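Local coordinates for abietadiene synthase, chloroplastic (Abies grandis, PDB 3S9V), which belongs to the terpene synthase family, as a large, mainly helical plant plastid enzyme that combines an N-terminal terpene synthase region with a metal-binding region, at residues 486-489 with 490-494; 499-503 with 504-508; 747-750 with 751-754. All coordinates share one frame; numbering follows the deposited sequence.

Contact 1 of 3, residues 486-489 with 490-494; sequences RRWW and KSSGF
Phe494 sets its CB over Trp489 and turns the edge of its ring to Trp488, a local contact that gathers three aromatic side chains at the end of helix 461-491. Its first atom, CB, rests over the six-membered ring of Trp489 in a CH-pi contact, 3.8 Å from the ring centroid and only 7° off the normal. With CG anti to the carbonyl carbon (chi1 -71°), the ring then swings back along the preceding turn. CD2 passes Trp489 CE3 at 4.2 Å, where the two rings meet obliquely. CE2, farther out, reaches CZ2 of Trp488 at 3.9 Å, with CZ2 lying near the plane of the phenyl ring. The Phe494 edge is thus directed toward the Trp488 face in an offset edge-to-face pair, with planes 71° apart. Ser492 touches both rings: its CB lies over a face of the phenyl, toward the rim, and its OG over a face of Trp488 while also donating to Trp488 O at 3.0 Å.

The preceding serine bonds back to the chain as well. Ser491 OG donates to Arg487 O at 2.7 Å, and Ser491 N grips the same oxygen at 2.9 Å from the opposite face of the carbonyl plane, so one acceptor serves two donors. Beyond the cluster, Lys529 makes a cation-pi contact with Trp488, and the ring of Phe533 meets Phe494 nearly at right angles; both belong to helix 521-541. The reversal is made at Gly493, the first residue to leave helical geometry, with positive phi and its N bonded to Lys490 O at 3.1 Å. Helix C-termination by a Schellman motif, here overlaid by an aromatic cluster, is what this arrangement exemplifies.

Contact 2 of 3, residues 499-503 with 504-508; sequences FTRER and VTEIY
A chi1 of 46° puts CG of Arg501 between its own backbone N and carbonyl carbon, and a bend at chi3 then carries the guanidinium toward the carboxylate of Glu506, whose chain runs out extended with CG anti to the backbone N. Arg503 adopts nearly the same first torsion, 43°, but stays extended as far as NE. The two arginines overlap reciprocally: CD of Arg503 lies over one face of the Arg501 guanidinium, off toward its rim, and CD of Arg501 does likewise for that of Arg503. Across to the helix, NH2 of Arg501 forms a salt bridge with Glu506 OE1 at 3.5 Å, the side chains crossing at about a right angle and the flat groups 80° apart. Arg503 approaches the same carboxylate mainly through its methylene groups, CD lying 3.8 Å from Glu506 OE2, whereas its NH1 remains 4.2 Å from OE2, beyond salt-bridge range.

Arg501, Glu502 and Arg503 spell the RxR motif known from terpene synthases, upstream of the aspartate-rich DDxxD segment. That segment includes Asp539 of helix 521-541, whose OD2 is hydrogen-bonded to OG1 of Thr500, the residue just before the RxR motif. Arg503 also occupies the N-cap position of helix 504-514, and its O accepts a hydrogen bond from Ile507 N at 3.0 Å to begin the helical bonding. Glu506 stands in the first turn, where the helix start would probably favour its negative charge.

Glu502 bends at chi2, which brings OE1 back to the first helical residue: a weak hydrogen bond of 3.5 Å from Val504 N, with Val504 CG2 at 3.8 Å from the same oxygen. Val504, which is buried, packs against Leu485 of helix 461-491, and Ile507 meets Asn532 of helix 521-541.

Contact 3 of 3, residues 747-750 with 751-754; sequences VFET and ARIM
Arg752 runs between Phe748 and Glu749, one turn back along helix 741-757, and meets each in a different way. Beside Glu749 it lies alongside and points the same way, and the charged groups meet in a salt bridge: NH1 donates to OE2 at 2.7 Å. The carboxylate oxygen sits only 2° out of the guanidinium plane and uses its syn lone pair, although the two flat groups are turned 60° apart. The bend at chi3 (93°) turns NE and the guanidinium toward the carboxylate, while CD, before the bend, lies 3.3 Å from Glu749 OE1. Against Phe748 the arginine crosses obliquely. Its CD touches ring atom CE2 at 3.6 Å, and CE2 in turn lies over a face of the guanidinium. In this buried setting the charged end is further held by Trp425, whose O accepts from NH2 and whose ring makes a cation-pi contact.

Phe748 stacks on Phe734 of helix 712-736. Ile753 packs on helix 504-514, through Ser510, Ser513 and Phe514, while on helix 669-693 Ala751 meets Thr677 and Met754 meets Asn682; helix 741-757 is thus packed between helices of the terpene synthase bundle.

Contacts 1 and 2 form a joined pair, their centres about 11 Å apart, where helix 461-491 passes through a loop into helix 504-514. Arg486 NH2 probably hydrogen-bonds to Thr505 OG1 at 2.7 Å, and Trp489 CE2 packs on Glu502 CG at 3.2 Å. Helix 521-541 backs both and carries Asp539 of the aspartate-rich motif, which marks the metal-binding site in terpene synthases, so contact 2, through Thr500, probably borders that site. Contact 3 stands apart: its centre lies about 18 Å from contact 2's and about 26 Å from contact 1's, with nearest atoms about 7 Å and 16 Å away. Still, helix 504-514, starting in contact 2, packs farther along against the helix of contact 3.

Contact 1 of 3, residues 486-489 with 490-494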
loop_
_atom_site.group_PDB
_atom_site.type_symbol
_atom_site.label_atom_id
_atom_site.label_comp_id
_atom_site.label_asym_id
_atom_site.label_seq_id
_atom_site.Cartn_x
_atom_site.Cartn_y
_atom_site.Cartn_z
ATOM N N ARG A 486 9.783 31.300 7.194
ATOM C CA ARG A 486 11.159 31.757 7.166
ATOM C C ARG A 486 11.224 33.243 7.498
ATOM O O ARG A 486 12.232 33.721 8.007
ATOM C CB ARG A 486 11.772 31.501 5.794
ATOM C CG ARG A 486 12.193 30.067 5.559
ATOM C CD ARG A 486 12.594 29.874 4.110
ATOM N NE ARG A 486 13.124 28.539 3.854
ATOM C CZ ARG A 486 13.344 28.045 2.640
ATOM N NH1 ARG A 486 13.077 28.777 1.565
ATOM N NH2 ARG A 486 13.835 26.821 2.498
ATOM N N ARG A 487 10.149 33.971 7.205
ATOM C CA ARG A 487 10.111 35.400 7.507
ATOM C C ARG A 487 9.796 35.593 8.984
ATOM O O ARG A 487 10.206 36.581 9.589
ATOM C CB ARG A 487 9.065 36.115 6.653
ATOM C CG ARG A 487 9.387 36.104 5.176
ATOM C CD ARG A 487 8.449 36.996 4.379
ATOM N NE ARG A 487 8.698 36.857 2.947
ATOM C CZ ARG A 487 8.360 35.788 2.235
ATOM N NH1 ARG A 487 7.750 34.769 2.823
ATOM N NH2 ARG A 487 8.649 35.726 0.941
ATOM N N TRP A 488 9.063 34.642 9.556
ATOM C CA TRP A 488 8.710 34.685 10.968
ATOM C C TRP A 488 9.994 34.485 11.762
ATOM O O TRP A 488 10.228 35.151 12.766
ATOM C CB TRP A 488 7.710 33.573 11.302
ATOM C CG TRP A 488 7.696 33.179 12.759
ATOM C CD1 TRP A 488 7.140 33.875 13.798
ATOM C CD2 TRP A 488 8.338 32.034 13.342
ATOM N NE1 TRP A 488 7.402 33.238 14.990
ATOM C CE2 TRP A 488 8.137 32.107 14.740
ATOM C CE3 TRP A 488 9.067 30.955 12.819
ATOM C CZ2 TRP A 488 8.642 31.142 15.621
ATOM C CZ3 TRP A 488 9.569 29.991 13.697
ATOM C CH2 TRP A 488 9.354 30.095 15.082
ATOM N N TRP A 489 10.833 33.568 11.298
ATOM C CA TRP A 489 12.087 33.292 11.979
ATOM C C TRP A 489 13.019 34.500 11.992
ATOM O O TRP A 489 13.679 34.767 12.996
ATOM C CB TRP A 489 12.780 32.101 11.326
ATOM C CG TRP A 489 14.151 31.833 11.849
ATOM C CD1 TRP A 489 15.310 32.412 11.430
ATOM C CD2 TRP A 489 14.513 30.912 12.886
ATOM N NE1 TRP A 489 16.377 31.906 12.137
ATOM C CE2 TRP A 489 15.916 30.985 13.037
ATOM C CE3 TRP A 489 13.791 30.032 13.701
ATOM C CZ2 TRP A 489 16.611 30.208 13.972
ATOM C CZ3 TRP A 489 14.481 29.260 14.629
ATOM C CH2 TRP A 489 15.878 29.353 14.755
ATOM N N LYS A 490 13.078 35.226 10.878
ATOM C CA LYS A 490 13.938 36.401 10.783
ATOM C C LYS A 490 13.369 37.579 11.568
ATOM O O LYS A 490 14.114 38.328 12.192
ATOM C CB LYS A 490 14.137 36.793 9.317
ATOM C CG LYS A 490 14.919 35.759 8.523
ATOM C CD LYS A 490 15.014 36.118 7.047
ATOM C CE LYS A 490 15.769 35.040 6.282
ATOM N NZ LYS A 490 15.773 35.273 4.812
ATOM N N SER A 491 12.049 37.724 11.544
ATOM C CA SER A 491 11.376 38.809 12.251
ATOM C C SER A 491 11.436 38.647 13.768
ATOM O O SER A 491 11.280 39.620 14.506
ATOM C CB SER A 491 9.910 38.894 11.813
ATOM O OG SER A 491 9.797 39.128 10.420
ATOM N N SER A 492 11.646 37.418 14.229
ATOM C CA SER A 492 11.720 37.139 15.662
ATOM C C SER A 492 13.140 37.305 16.176
ATOM O O SER A 492 13.418 37.095 17.357
ATOM C CB SER A 492 11.233 35.719 15.956
ATOM O OG SER A 492 9.844 35.599 15.704
ATOM N N GLY A 493 14.038 37.677 15.270
ATOM C CA GLY A 493 15.425 37.880 15.633
ATOM C C GLY A 493 16.101 36.651 16.197
ATOM O O GLY A 493 17.151 36.763 16.827
ATOM N N PHE A 494 15.520 35.476 15.980
ATOM C CA PHE A 494 16.132 34.257 16.494
ATOM C C PHE A 494 17.456 33.988 15.811
ATOM O O PHE A 494 18.130 33.008 16.111
ATOM C CB PHE A 494 15.204 33.055 16.316
ATOM C CG PHE A 494 14.010 33.080 17.221
ATOM C CD1 PHE A 494 14.141 33.480 18.547
ATOM C CD2 PHE A 494 12.756 32.706 16.754
ATOM C CE1 PHE A 494 13.043 33.510 19.393
ATOM C CE2 PHE A 494 11.651 32.733 17.595
ATOM C CZ PHE A 494 11.796 33.137 18.916
#

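Contact 2 of 3, residues 499-503 with 504-508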
loop_
_atom_site.group_PDB
_atom_site.type_symbol
_atom_site.label_atom_id
_atom_site.label_comp_id
_atom_site.label_asym_id
_atom_site.label_seq_id
_atom_site.Cartn_x
_atom_site.Cartn_y
_atom_site.Cartn_z
ATOM N N PHE A 499 23.030 29.236 20.395
ATOM C CA PHE A 499 23.060 27.911 21.007
ATOM C C PHE A 499 22.205 26.913 20.243
ATOM O O PHE A 499 22.087 25.751 20.640
ATOM C CB PHE A 499 22.578 27.975 22.454
ATOM C CG PHE A 499 21.201 28.542 22.607
ATOM C CD1 PHE A 499 21.010 29.915 22.712
ATOM C CD2 PHE A 499 20.090 27.706 22.629
ATOM C CE1 PHE A 499 19.731 30.448 22.841
ATOM C CE2 PHE A 499 18.806 28.228 22.755
ATOM C CZ PHE A 499 18.626 29.601 22.862
ATOM N N THR A 500 21.605 27.365 19.149
ATOM C CA THR A 500 20.770 26.491 18.339
ATOM C C THR A 500 20.872 26.821 16.852
ATOM O O THR A 500 20.856 27.991 16.457
ATOM C CB THR A 500 19.287 26.566 18.782
ATOM O OG1 THR A 500 18.525 25.596 18.052
ATOM C CG2 THR A 500 18.713 27.959 18.529
ATOM N N ARG A 501 20.984 25.774 16.038
ATOM C CA ARG A 501 21.094 25.908 14.590
ATOM C C ARG A 501 19.730 26.041 13.914
ATOM O O ARG A 501 18.857 25.187 14.082
ATOM C CB ARG A 501 21.832 24.700 14.009
ATOM C CG ARG A 501 21.347 23.369 14.558
ATOM C CD ARG A 501 21.502 22.263 13.534
ATOM N NE ARG A 501 20.715 22.543 12.338
ATOM C CZ ARG A 501 20.503 21.673 11.355
ATOM N NH1 ARG A 501 21.022 20.454 11.421
ATOM N NH2 ARG A 501 19.770 22.023 10.306
ATOM N N GLU A 502 19.561 27.119 13.152
ATOM C CA GLU A 502 18.320 27.392 12.432
ATOM C C GLU A 502 18.006 26.237 11.477
ATOM O O GLU A 502 18.914 25.682 10.854
ATOM C CB GLU A 502 18.462 28.705 11.653
ATOM C CG GLU A 502 17.241 29.112 10.843
ATOM C CD GLU A 502 17.140 28.406 9.503
ATOM O OE1 GLU A 502 16.104 28.579 8.825
ATOM O OE2 GLU A 502 18.091 27.688 9.121
ATOM N N ARG A 503 16.726 25.879 11.366
ATOM C CA ARG A 503 16.307 24.784 10.490
ATOM C C ARG A 503 14.795 24.716 10.268
ATOM O O ARG A 503 14.179 23.653 10.400
ATOM C CB ARG A 503 16.810 23.455 11.055
ATOM C CG ARG A 503 16.637 23.317 12.555
ATOM C CD ARG A 503 17.325 22.061 13.062
ATOM N NE ARG A 503 17.554 22.106 14.504
ATOM C CZ ARG A 503 18.318 21.245 15.166
ATOM N NH1 ARG A 503 18.932 20.263 14.517
ATOM N NH2 ARG A 503 18.482 21.372 16.475
ATOM N N VAL A 504 14.207 25.853 9.911
ATOM C CA VAL A 504 12.770 25.946 9.673
ATOM C C VAL A 504 12.292 24.992 8.577
ATOM O O VAL A 504 11.243 24.371 8.710
ATOM C CB VAL A 504 12.362 27.388 9.283
ATOM C CG1 VAL A 504 10.878 27.441 8.943
ATOM C CG2 VAL A 504 12.671 28.338 10.427
ATOM N N THR A 505 13.064 24.890 7.500
ATOM C CA THR A 505 12.721 24.020 6.375
ATOM C C THR A 505 12.628 22.568 6.808
ATOM O O THR A 505 11.644 21.882 6.537
ATOM C CB THR A 505 13.777 24.106 5.258
ATOM O OG1 THR A 505 13.879 25.456 4.792
ATOM C CG2 THR A 505 13.398 23.198 4.102
ATOM N N GLU A 506 13.680 22.107 7.466
ATOM C CA GLU A 506 13.765 20.742 7.959
ATOM C C GLU A 506 12.586 20.443 8.884
ATOM O O GLU A 506 12.006 19.361 8.836
ATOM C CB GLU A 506 15.095 20.584 8.695
ATOM C CG GLU A 506 15.444 19.207 9.200
ATOM C CD GLU A 506 16.859 19.178 9.758
ATOM O OE1 GLU A 506 17.805 19.411 8.972
ATOM O OE2 GLU A 506 17.028 18.940 10.976
ATOM N N ILE A 507 12.224 21.420 9.710
ATOM C CA ILE A 507 11.116 21.271 10.648
ATOM C C ILE A 507 9.747 21.379 9.980
ATOM O O ILE A 507 8.801 20.692 10.374
ATOM C CB ILE A 507 11.205 22.322 11.772
ATOM C CG1 ILE A 507 12.389 22.000 12.683
ATOM C CG2 ILE A 507 9.909 22.355 12.572
ATOM C CD1 ILE A 507 12.556 22.974 13.833
ATOM N N TYR A 508 9.636 22.238 8.974
ATOM C CA TYR A 508 8.370 22.419 8.273
ATOM C C TYR A 508 8.040 21.182 7.440
ATOM O O TYR A 508 6.875 20.891 7.166
ATOM C CB TYR A 508 8.425 23.647 7.364
ATOM C CG TYR A 508 7.170 23.814 6.547
ATOM C CD1 TYR A 508 5.960 24.128 7.159
ATOM C CD2 TYR A 508 7.175 23.589 5.170
ATOM C CE1 TYR A 508 4.781 24.211 6.427
ATOM C CE2 TYR A 508 6.003 23.662 4.427
ATOM C CZ TYR A 508 4.809 23.971 5.064
ATOM O OH TYR A 508 3.637 24.011 4.345
#

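Contact 3 of 3, residues 747-750 with 751-754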
loop_
_atom_site.group_PDB
_atom_site.type_symbol
_atom_site.label_atom_id
_atom_site.label_comp_id
_atom_site.label_asym_id
_atom_site.label_seq_id
_atom_site.Cartn_x
_atom_site.Cartn_y
_atom_site.Cartn_z
ATOM N N VAL A 747 -1.108 12.378 16.078
ATOM C CA VAL A 747 -0.386 11.556 17.027
ATOM C C VAL A 747 0.479 10.495 16.348
ATOM O O VAL A 747 1.679 10.405 16.611
ATOM C CB VAL A 747 -1.352 10.858 18.003
ATOM C CG1 VAL A 747 -0.568 9.930 18.942
ATOM C CG2 VAL A 747 -2.098 11.895 18.817
ATOM N N PHE A 748 -0.130 9.712 15.460
ATOM C CA PHE A 748 0.559 8.622 14.771
ATOM C C PHE A 748 1.627 9.060 13.761
ATOM O O PHE A 748 2.684 8.443 13.649
ATOM C CB PHE A 748 -0.479 7.734 14.076
ATOM C CG PHE A 748 0.068 6.423 13.596
ATOM C CD1 PHE A 748 0.408 5.426 14.496
ATOM C CD2 PHE A 748 0.256 6.189 12.240
ATOM C CE1 PHE A 748 0.928 4.218 14.054
ATOM C CE2 PHE A 748 0.780 4.981 11.792
ATOM C CZ PHE A 748 1.111 4.000 12.699
ATOM N N GLU A 749 1.346 10.120 13.015
ATOM C CA GLU A 749 2.293 10.619 12.023
ATOM C C GLU A 749 3.506 11.255 12.684
ATOM O O GLU A 749 4.615 11.198 12.150
ATOM C CB GLU A 749 1.622 11.640 11.110
ATOM C CG GLU A 749 0.485 11.080 10.267
ATOM C CD GLU A 749 0.918 9.921 9.390
ATOM O OE1 GLU A 749 2.028 9.983 8.824
ATOM O OE2 GLU A 749 0.145 8.952 9.259
ATOM N N THR A 750 3.297 11.879 13.838
ATOM C CA THR A 750 4.407 12.496 14.540
ATOM C C THR A 750 5.380 11.382 14.950
ATOM O O THR A 750 6.590 11.556 14.847
ATOM C CB THR A 750 3.922 13.312 15.769
ATOM O OG1 THR A 750 3.223 14.485 15.321
ATOM C CG2 THR A 750 5.094 13.747 16.617
ATOM N N ALA A 751 4.863 10.233 15.388
ATOM C CA ALA A 751 5.740 9.114 15.758
ATOM C C ALA A 751 6.490 8.626 14.507
ATOM O O ALA A 751 7.684 8.343 14.560
ATOM C CB ALA A 751 4.924 7.954 16.375
ATOM N N ARG A 752 5.785 8.548 13.381
ATOM C CA ARG A 752 6.397 8.095 12.134
ATOM C C ARG A 752 7.535 8.998 11.686
ATOM O O ARG A 752 8.589 8.516 11.272
ATOM C CB ARG A 752 5.353 8.022 11.024
ATOM C CG ARG A 752 4.197 7.099 11.340
ATOM C CD ARG A 752 3.118 7.193 10.280
ATOM N NE ARG A 752 3.287 6.197 9.238
ATOM C CZ ARG A 752 2.438 6.033 8.230
ATOM N NH1 ARG A 752 1.372 6.813 8.128
ATOM N NH2 ARG A 752 2.639 5.067 7.345
ATOM N N ILE A 753 7.316 10.306 11.758
ATOM C CA ILE A 753 8.341 11.258 11.366
ATOM C C ILE A 753 9.642 10.944 12.100
ATOM O O ILE A 753 10.715 11.032 11.513
ATOM C CB ILE A 753 7.897 12.718 11.657
ATOM C CG1 ILE A 753 7.071 13.243 10.487
ATOM C CG2 ILE A 753 9.104 13.623 11.853
ATOM C CD1 ILE A 753 7.846 13.281 9.167
ATOM N N MET A 754 9.546 10.564 13.373
ATOM C CA MET A 754 10.738 10.232 14.148
ATOM C C MET A 754 11.355 8.912 13.670
ATOM O O MET A 754 12.575 8.772 13.596
ATOM C CB MET A 754 10.400 10.153 15.639
ATOM C CG MET A 754 10.041 11.498 16.280
ATOM S SD MET A 754 11.406 12.698 16.333
ATOM C CE MET A 754 12.392 12.007 17.674
#